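Side-chain contacts in beta-agarase AgaA (Microbulbifer thermotolerans, PDB 3WZ1), which cleaves the beta-1,4-galactosidic linkages of agarose from within the chain, releasing neoagarotetraose as its main product: residues P141-Y146 / N242-N247; Y174-G177 / K181-D184. All blocks are in the same frame, centred on the assembly; numbering follows the deposited sequence.

In the GH16 beta-jelly roll that forms the catalytic domain of this beta-agarase, one long-range contact encloses a much shorter one. Following strand 128-135, which bears Glu134, the predicted proton donor, the chain reaches 141-146. After strands 150-158, 163-165 and 173-174 comes interaction 2, where 174-177 meets 181-184, tying together the two ends of the loop before strand 187-195. Only after strand 232-239 does 242-247 close interaction 1, joining helix 242-245 to the region around helix 144-147. The short loop of interaction 2 is therefore nested inside the long one. The contacts do not touch, but Trp173 packs against Tyr146 just before Tyr174 begins interaction 2.

Interaction 1 of 2, residues P141-Y146 / N242-N247; sequences PGQEWY and NWRSDN
Arg244 reaches across to Gln143 and Tyr146 with the same nitrogen, NH1, joining helix 242-245 of the GH16 jelly-roll domain to the loop and the start of the short helix 144-147. NH1 donates to Gln143 OE1 at 2.8 Å, with an N-H...O angle of 158°. The oxygen lies near the guanidinium plane; the amide plane is turned 51° from it, and the donor is tilted from the carbonyl plane. Bends at chi2 and chi3 carry the guanidinium over one face of the Tyr146 ring, tilted rather than parallel, NH1 toward the rim and CZ 4.9 Å from the ring centroid, a cation-pi contact. Trp145 covers the opposite face.

Trp243 and Tyr146 point at each other from opposite directions, Tyr146 CE1 lying in the indole plane at its edge, 3.8 Å from Trp243 CH2, with the ring planes inclined at 55°. The indole also rests on Arg244 CG. Trp243 NE1 bonds to Gln241, and its side chain lies about 6 Å from that of Glu134, beside a glycerol probably from the crystallisation liquor, consistent with a place at the cleft. Besides bonding to Val114 O, Arg244 NH2 donates at 2.8 Å to a water that itself donates to Gln143 OE1 at 2.7 Å.

Interaction 2 of 2, residues Y174-G177 / K181-D184; sequences YADG and KWRD
From Tyr174 the chain leaves strand 173-174 in extended form, turns at Asp176 and Gly177, the glycine taking a positive phi of 80°, and after three linking residues enters the segment that carries Trp182. This second segment coils into a single 3-10 turn over 182-184, with Asp184 N bonded to Lys181 O. No hydrogen bond crosses between the two; the contact is van der Waals packing around the tryptophan.

The two aromatic side chains cross at roughly a right angle and meet rim to rim, neither lying over the other's face. Tyr174 CE2 comes 3.7 Å from Trp182 CZ2, and the planes are inclined at 39°. With chi1 at 172°, the tyrosine ring swings away from its own backbone N and its CD2-CE2 side comes up to the benzo part of the indole. Asp176 adds its methylene, CB lying 4.1 Å from Trp182 CH2, while its carboxylate is occupied by Thr180 OG1 and Lys178 N, bonds that tie it to the residues linking the two segments.

Tyr174 pairs through its backbone with Leu150 and rests its side chain on Leu152, both in strand 150-158. Trp182 also touches Leu150, meets His187 of strand 187-195 edge-to-face, and forms a weak hydrogen bond from NE1 to Glu148 O, just beyond helix 144-147.

Interaction 1 of 2, residues P141-Y146 / N242-N247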
loop_
_atom_site.group_PDB
_atom_site.type_symbol
_atom_site.label_atom_id
_atom_site.label_comp_id
_atom_site.label_asym_id
_atom_site.label_seq_id
_atom_site.Cartn_x
_atom_site.Cartn_y
_atom_site.Cartn_z
ATOM N N PRO A 141 21.270 0.379 -11.626
ATOM C CA PRO A 141 22.467 -0.130 -10.954
ATOM C C PRO A 141 22.710 0.558 -9.610
ATOM O O PRO A 141 22.632 1.777 -9.518
ATOM C CB PRO A 141 23.601 0.199 -11.950
ATOM C CG PRO A 141 22.937 0.382 -13.267
ATOM C CD PRO A 141 21.558 0.928 -12.962
ATOM N N GLY A 142 23.003 -0.215 -8.561
ATOM C CA GLY A 142 23.165 0.331 -7.229
ATOM C C GLY A 142 21.894 0.350 -6.380
ATOM O O GLY A 142 21.932 0.828 -5.223
ATOM N N GLN A 143 20.786 -0.096 -6.987
ATOM C CA GLN A 143 19.498 -0.248 -6.275
ATOM C C GLN A 143 19.056 -1.686 -6.149
ATOM O O GLN A 143 17.914 -1.950 -5.733
ATOM C CB GLN A 143 18.382 0.541 -6.978
ATOM C CG GLN A 143 18.563 2.044 -6.923
ATOM C CD GLN A 143 18.642 2.556 -5.511
ATOM O OE1 GLN A 143 17.725 2.358 -4.713
ATOM N NE2 GLN A 143 19.750 3.203 -5.169
ATOM N N GLU A 144 19.943 -2.632 -6.459
ATOM C CA GLU A 144 19.571 -4.027 -6.476
ATOM C C GLU A 144 19.053 -4.521 -5.107
ATOM O O GLU A 144 18.134 -5.328 -5.057
ATOM C CB GLU A 144 20.759 -4.876 -6.941
ATOM C CG GLU A 144 21.147 -4.591 -8.399
ATOM C CD GLU A 144 22.166 -3.476 -8.595
ATOM O OE1 GLU A 144 22.601 -2.772 -7.630
ATOM O OE2 GLU A 144 22.598 -3.289 -9.747
ATOM N N TRP A 145 19.623 -4.013 -4.026
ATOM C CA TRP A 145 19.195 -4.441 -2.692
ATOM C C TRP A 145 17.709 -4.121 -2.501
ATOM O O TRP A 145 16.923 -4.963 -2.058
ATOM C CB TRP A 145 20.007 -3.758 -1.578
ATOM C CG TRP A 145 19.728 -4.324 -0.229
ATOM C CD1 TRP A 145 20.352 -5.404 0.349
ATOM C CD2 TRP A 145 18.751 -3.883 0.725
ATOM N NE1 TRP A 145 19.840 -5.644 1.580
ATOM C CE2 TRP A 145 18.851 -4.732 1.846
ATOM C CE3 TRP A 145 17.809 -2.842 0.754
ATOM C CZ2 TRP A 145 18.041 -4.584 2.964
ATOM C CZ3 TRP A 145 17.020 -2.700 1.883
ATOM C CH2 TRP A 145 17.139 -3.560 2.962
ATOM N N TYR A 146 17.317 -2.896 -2.858
ATOM C CA TYR A 146 15.919 -2.502 -2.686
ATOM C C TYR A 146 14.972 -3.259 -3.604
ATOM O O TYR A 146 13.831 -3.580 -3.239
ATOM C CB TYR A 146 15.749 -0.989 -2.863
ATOM C CG TYR A 146 16.321 -0.210 -1.692
ATOM C CD1 TYR A 146 15.601 -0.088 -0.510
ATOM C CD2 TYR A 146 17.591 0.360 -1.729
ATOM C CE1 TYR A 146 16.112 0.570 0.593
ATOM C CE2 TYR A 146 18.096 1.038 -0.631
ATOM C CZ TYR A 146 17.352 1.153 0.525
ATOM O OH TYR A 146 17.859 1.829 1.615
ATOM N N ASN A 242 10.393 11.590 1.025
ATOM C CA ASN A 242 11.475 12.492 1.411
ATOM C C ASN A 242 12.801 11.786 1.731
ATOM O O ASN A 242 13.852 12.281 1.341
ATOM C CB ASN A 242 11.104 13.354 2.608
ATOM C CG ASN A 242 10.104 14.430 2.265
ATOM O OD1 ASN A 242 10.461 15.568 1.919
ATOM N ND2 ASN A 242 8.864 14.091 2.348
ATOM N N TRP A 243 12.748 10.641 2.397
ATOM C CA TRP A 243 13.992 9.945 2.759
ATOM C C TRP A 243 14.779 9.554 1.504
ATOM O O TRP A 243 15.981 9.301 1.586
ATOM C CB TRP A 243 13.743 8.723 3.671
ATOM C CG TRP A 243 13.163 7.558 2.966
ATOM C CD1 TRP A 243 11.859 7.396 2.546
ATOM C CD2 TRP A 243 13.859 6.391 2.537
ATOM N NE1 TRP A 243 11.716 6.205 1.902
ATOM C CE2 TRP A 243 12.926 5.562 1.870
ATOM C CE3 TRP A 243 15.185 5.950 2.663
ATOM C CZ2 TRP A 243 13.267 4.334 1.332
ATOM C CZ3 TRP A 243 15.524 4.721 2.127
ATOM C CH2 TRP A 243 14.567 3.923 1.455
ATOM N N ARG A 244 14.099 9.480 0.349
ATOM C CA ARG A 244 14.756 9.235 -0.925
ATOM C C ARG A 244 15.149 10.548 -1.613
ATOM O O ARG A 244 16.335 10.789 -1.861
ATOM C CB ARG A 244 13.860 8.386 -1.841
ATOM C CG ARG A 244 13.316 7.108 -1.182
ATOM C CD ARG A 244 13.372 5.916 -2.117
ATOM N NE ARG A 244 14.699 5.309 -2.114
ATOM C CZ ARG A 244 15.103 4.365 -2.955
ATOM N NH1 ARG A 244 16.340 3.881 -2.820
ATOM N NH2 ARG A 244 14.321 3.903 -3.926
ATOM N N SER A 245 14.173 11.398 -1.952
ATOM C CA SER A 245 14.447 12.549 -2.807
ATOM C C SER A 245 15.156 13.697 -2.089
ATOM O O SER A 245 15.844 14.483 -2.756
ATOM C CB SER A 245 13.174 13.089 -3.486
ATOM O OG SER A 245 12.188 13.444 -2.538
ATOM N N ASP A 246 15.020 13.805 -0.775
ATOM C CA ASP A 246 15.788 14.825 -0.029
ATOM C C ASP A 246 17.264 14.498 -0.181
ATOM O O ASP A 246 18.119 15.382 -0.043
ATOM C CB ASP A 246 15.516 14.837 1.477
ATOM C CG ASP A 246 14.148 15.388 1.858
ATOM O OD1 ASP A 246 13.414 15.885 0.994
ATOM O OD2 ASP A 246 13.822 15.291 3.066
ATOM N N ASN A 247 17.547 13.217 -0.405
ATOM C CA ASN A 247 18.888 12.679 -0.361
ATOM C C ASN A 247 19.410 12.244 -1.711
ATOM O O ASN A 247 20.390 11.504 -1.767
ATOM C CB ASN A 247 18.921 11.533 0.670
ATOM C CG ASN A 247 18.515 11.996 2.058
ATOM O OD1 ASN A 247 17.608 11.426 2.707
ATOM N ND2 ASN A 247 19.130 13.060 2.506
HETATM O O HOH W 1 15.227 1.873 -5.594
#

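Interaction 2 of 2, residues Y174-G177 / K181-D184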
loop_
_atom_site.group_PDB
_atom_site.type_symbol
_atom_site.label_atom_id
_atom_site.label_comp_id
_atom_site.label_asym_id
_atom_site.label_seq_id
_atom_site.Cartn_x
_atom_site.Cartn_y
_atom_site.Cartn_z
ATOM N N TYR A 174 11.852 -7.318 3.799
ATOM C CA TYR A 174 11.722 -8.741 3.510
ATOM C C TYR A 174 12.237 -9.105 2.119
ATOM O O TYR A 174 11.806 -8.527 1.115
ATOM C CB TYR A 174 10.246 -9.168 3.641
ATOM C CG TYR A 174 10.027 -10.592 3.167
ATOM C CD1 TYR A 174 10.328 -11.663 4.007
ATOM C CD2 TYR A 174 9.600 -10.872 1.878
ATOM C CE1 TYR A 174 10.178 -12.963 3.577
ATOM C CE2 TYR A 174 9.450 -12.178 1.439
ATOM C CZ TYR A 174 9.758 -13.216 2.301
ATOM O OH TYR A 174 9.618 -14.516 1.877
ATOM N N ALA A 175 13.130 -10.107 2.067
ATOM C CA ALA A 175 13.551 -10.738 0.820
ATOM C C ALA A 175 13.259 -12.242 0.956
ATOM O O ALA A 175 13.329 -12.761 2.072
ATOM C CB ALA A 175 15.039 -10.509 0.576
ATOM N N ASP A 176 13.006 -12.926 -0.156
ATOM C CA ASP A 176 12.640 -14.352 -0.090
ATOM C C ASP A 176 13.827 -15.305 -0.046
ATOM O O ASP A 176 13.634 -16.510 0.132
ATOM C CB ASP A 176 11.639 -14.733 -1.196
ATOM C CG ASP A 176 12.231 -14.756 -2.610
ATOM O OD1 ASP A 176 13.389 -14.350 -2.839
ATOM O OD2 ASP A 176 11.480 -15.172 -3.521
ATOM N N GLY A 177 15.037 -14.776 -0.204
ATOM C CA GLY A 177 16.246 -15.612 -0.220
ATOM C C GLY A 177 16.507 -16.302 -1.540
ATOM O O GLY A 177 17.498 -17.035 -1.667
ATOM N N LYS A 181 13.034 -10.389 -7.617
ATOM C CA LYS A 181 12.842 -8.946 -7.761
ATOM C C LYS A 181 11.351 -8.770 -7.912
ATOM O O LYS A 181 10.753 -9.152 -8.914
ATOM C CB LYS A 181 13.617 -8.424 -8.955
ATOM C CG LYS A 181 15.130 -8.539 -8.769
ATOM C CD LYS A 181 15.825 -8.664 -10.100
ATOM C CE LYS A 181 17.335 -8.621 -9.942
ATOM N NZ LYS A 181 17.801 -9.763 -9.122
ATOM N N TRP A 182 10.746 -8.186 -6.878
ATOM C CA TRP A 182 9.295 -8.138 -6.772
ATOM C C TRP A 182 8.648 -7.434 -7.968
ATOM O O TRP A 182 7.575 -7.831 -8.403
ATOM C CB TRP A 182 8.881 -7.496 -5.436
ATOM C CG TRP A 182 9.519 -8.212 -4.278
ATOM C CD1 TRP A 182 10.613 -7.834 -3.594
ATOM C CD2 TRP A 182 9.140 -9.495 -3.755
ATOM N NE1 TRP A 182 10.938 -8.772 -2.642
ATOM C CE2 TRP A 182 10.053 -9.814 -2.733
ATOM C CE3 TRP A 182 8.121 -10.402 -4.059
ATOM C CZ2 TRP A 182 9.973 -11.002 -2.001
ATOM C CZ3 TRP A 182 8.029 -11.561 -3.332
ATOM C CH2 TRP A 182 8.956 -11.867 -2.326
ATOM N N ARG A 183 9.324 -6.426 -8.520
ATOM C CA ARG A 183 8.828 -5.712 -9.706
ATOM C C ARG A 183 8.597 -6.580 -10.957
ATOM O O ARG A 183 7.868 -6.171 -11.876
ATOM C CB ARG A 183 9.783 -4.567 -10.089
ATOM C CG ARG A 183 11.168 -5.104 -10.458
ATOM C CD ARG A 183 11.854 -4.395 -11.592
ATOM N NE ARG A 183 13.045 -5.188 -11.935
ATOM C CZ ARG A 183 14.239 -5.109 -11.346
ATOM N NH1 ARG A 183 14.483 -4.272 -10.363
ATOM N NH2 ARG A 183 15.228 -5.898 -11.776
ATOM N N ASP A 184 9.192 -7.772 -11.004
ATOM C CA ASP A 184 9.123 -8.575 -12.220
ATOM C C ASP A 184 7.814 -9.323 -12.462
ATOM O O ASP A 184 7.626 -9.883 -13.544
ATOM C CB ASP A 184 10.265 -9.591 -12.241
ATOM C CG ASP A 184 11.617 -8.956 -12.493
ATOM O OD1 ASP A 184 11.672 -7.804 -12.947
ATOM O OD2 ASP A 184 12.634 -9.646 -12.241
#